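Local coordinates for type IV pilus biogenesis protein PilB (Streptococcus sanguinis, PDB 7B7P), which is a minor pilin of type IV pili with a direct role in adhesion, carrying a metal-binding von Willebrand factor A-like domain, at residues 175-180 and 186-191. Residues are numbered along the deposited sequence; the frame is centred on the assembly and turned at random.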
loop_
_atom_site.group_PDB
_atom_site.type_symbol
_atom_site.label_atom_id
_atom_site.label_comp_id
_atom_site.label_asym_id
_atom_site.label_seq_id
_atom_site.Cartn_x
_atom_site.Cartn_y
_atom_site.Cartn_z
ATOM N N ASP A 175 -14.864 -24.126 3.446
ATOM C CA ASP A 175 -14.548 -25.459 3.935
ATOM C C ASP A 175 -14.050 -26.394 2.849
ATOM O O ASP A 175 -13.525 -27.459 3.178
ATOM C CB ASP A 175 -15.768 -26.113 4.583
ATOM C CG ASP A 175 -15.761 -25.989 6.070
ATOM O OD1 ASP A 175 -14.658 -25.803 6.658
ATOM O OD2 ASP A 175 -16.868 -26.059 6.641
ATOM N N TRP A 176 -14.248 -26.058 1.579
ATOM C CA TRP A 176 -13.742 -26.904 0.511
ATOM C C TRP A 176 -12.268 -26.608 0.260
ATOM O O TRP A 176 -11.697 -25.669 0.815
ATOM C CB TRP A 176 -14.536 -26.707 -0.776
ATOM C CG TRP A 176 -15.995 -26.610 -0.597
ATOM C CD1 TRP A 176 -16.770 -27.272 0.322
ATOM C CD2 TRP A 176 -16.891 -25.817 -1.385
ATOM N NE1 TRP A 176 -18.093 -26.924 0.163
ATOM C CE2 TRP A 176 -18.193 -26.032 -0.880
ATOM C CE3 TRP A 176 -16.716 -24.933 -2.461
ATOM C CZ2 TRP A 176 -19.315 -25.390 -1.417
ATOM C CZ3 TRP A 176 -17.831 -24.308 -2.999
ATOM C CH2 TRP A 176 -19.115 -24.541 -2.476
ATOM N N ASP A 177 -11.643 -27.431 -0.587
ATOM C CA ASP A 177 -10.265 -27.143 -0.953
ATOM C C ASP A 177 -10.248 -26.100 -2.072
ATOM O O ASP A 177 -11.295 -25.688 -2.598
ATOM C CB ASP A 177 -9.509 -28.437 -1.303
ATOM C CG ASP A 177 -9.870 -29.037 -2.690
ATOM O OD1 ASP A 177 -10.580 -28.424 -3.538
ATOM O OD2 ASP A 177 -9.427 -30.186 -2.925
ATOM N N LEU A 178 -9.039 -25.671 -2.437
ATOM C CA LEU A 178 -8.882 -24.594 -3.405
ATOM C C LEU A 178 -9.579 -24.899 -4.726
ATOM O O LEU A 178 -10.003 -23.970 -5.420
ATOM C CB LEU A 178 -7.405 -24.310 -3.629
ATOM C CG LEU A 178 -6.957 -23.246 -2.632
ATOM C CD1 LEU A 178 -5.443 -23.130 -2.577
ATOM C CD2 LEU A 178 -7.608 -21.892 -2.937
ATOM N N GLN A 179 -9.740 -26.179 -5.075
ATOM C CA GLN A 179 -10.428 -26.584 -6.294
ATOM C C GLN A 179 -11.924 -26.809 -6.082
ATOM O O GLN A 179 -12.602 -27.277 -6.999
ATOM C CB GLN A 179 -9.784 -27.850 -6.865
ATOM C CG GLN A 179 -8.420 -27.608 -7.429
ATOM C CD GLN A 179 -7.350 -27.535 -6.345
ATOM O OE1 GLN A 179 -6.459 -26.683 -6.402
ATOM N NE2 GLN A 179 -7.433 -28.427 -5.347
ATOM N N GLY A 180 -12.450 -26.489 -4.904
ATOM C CA GLY A 180 -13.860 -26.692 -4.651
ATOM C C GLY A 180 -14.290 -28.131 -4.472
ATOM O O GLY A 180 -15.450 -28.459 -4.735
ATOM N N THR A 186 -10.618 -35.584 -1.372
ATOM C CA THR A 186 -9.209 -35.281 -1.565
ATOM C C THR A 186 -8.536 -35.257 -0.197
ATOM O O THR A 186 -9.182 -35.407 0.841
ATOM C CB THR A 186 -9.018 -33.947 -2.302
ATOM O OG1 THR A 186 -8.984 -32.863 -1.359
ATOM C CG2 THR A 186 -10.122 -33.713 -3.332
ATOM N N GLY A 187 -7.224 -35.081 -0.176
ATOM C CA GLY A 187 -6.543 -35.009 1.101
ATOM C C GLY A 187 -6.228 -33.612 1.562
ATOM O O GLY A 187 -5.685 -33.437 2.659
ATOM N N ASN A 188 -6.591 -32.606 0.770
ATOM C CA ASN A 188 -6.044 -31.270 0.911
ATOM C C ASN A 188 -6.616 -30.562 2.135
ATOM O O ASN A 188 -7.606 -30.986 2.738
ATOM C CB ASN A 188 -6.313 -30.455 -0.352
ATOM C CG ASN A 188 -5.797 -31.142 -1.604
ATOM O OD1 ASN A 188 -6.558 -31.407 -2.531
ATOM N ND2 ASN A 188 -4.496 -31.443 -1.631
ATOM N N GLU A 189 -5.940 -29.480 2.508
ATOM C CA GLU A 189 -6.469 -28.541 3.481
ATOM C C GLU A 189 -7.621 -27.739 2.873
ATOM O O GLU A 189 -7.713 -27.571 1.656
ATOM C CB GLU A 189 -5.363 -27.595 3.943
ATOM C CG GLU A 189 -4.087 -28.279 4.394
ATOM C CD GLU A 189 -2.910 -27.309 4.503
ATOM O OE1 GLU A 189 -2.255 -27.029 3.464
ATOM O OE2 GLU A 189 -2.633 -26.821 5.628
ATOM N N SER A 190 -8.515 -27.262 3.734
ATOM C CA SER A 190 -9.558 -26.335 3.305
ATOM C C SER A 190 -8.967 -24.957 3.021
ATOM O O SER A 190 -7.872 -24.605 3.485
ATOM C CB SER A 190 -10.640 -26.194 4.378
ATOM O OG SER A 190 -10.181 -25.310 5.395
ATOM N N ARG A 191 -9.718 -24.167 2.252
ATOM C CA ARG A 191 -9.335 -22.779 2.023
ATOM C C ARG A 191 -9.142 -22.055 3.343
ATOM O O ARG A 191 -8.160 -21.324 3.523
ATOM C CB ARG A 191 -10.394 -22.075 1.172
ATOM C CG ARG A 191 -10.557 -22.686 -0.206
ATOM C CD ARG A 191 -11.802 -22.152 -0.916
ATOM N NE ARG A 191 -12.082 -22.919 -2.123
ATOM C CZ ARG A 191 -12.997 -22.589 -3.028
ATOM N NH1 ARG A 191 -13.738 -21.489 -2.875
ATOM N NH2 ARG A 191 -13.178 -23.363 -4.083
#
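The backbone oxygen of Asp177 is gripped from both faces of its carbonyl plane. On one face Arg191 NE donates to Asp177 O at 2.9 Å, with an N-H...O angle of 155°. On the other, Gly180 N reaches Asp177 O at 2.7 Å and closes the type I turn 177-180. Arg191 NH2 adds a weak bond to the same oxygen. The arginine chain is extended from CG to NE, and this brings the guanidinium edge-on to the turn, with Asp177 O and Gly180 N near its plane. The edge of the Trp176 ring, at CE3, stands over the rim of one guanidinium face, 4.2 Å from Arg191 NH2, with the two planes 81° apart. The far nitrogen, Arg191 NH1, forms salt bridges with Asp284 and Glu376. These bonds together should fix the rotation of the group. The backbone joins as well: Arg191 N donates to Trp176 O at 2.9 Å. The side chain of Asp177 turns to the other segment: OD2 lies 3.1 Å from Thr186 OG1. The same Thr186 hydroxyl accepts from Asn188 N in an ST turn. Asp177 OD1 accepts a hydrogen bond from Arg181 N, just past the turn. Ser190 packs its CB on Asp175 O, and its OG caps helix 191-209 through Asp193 N. The loop thus folds back on itself between strand 162-169 and that helix, beside the magnesium-binding residues Ser173 and Asp284, an arrangement that belongs to the MIDAS end of a von Willebrand factor A-like domain.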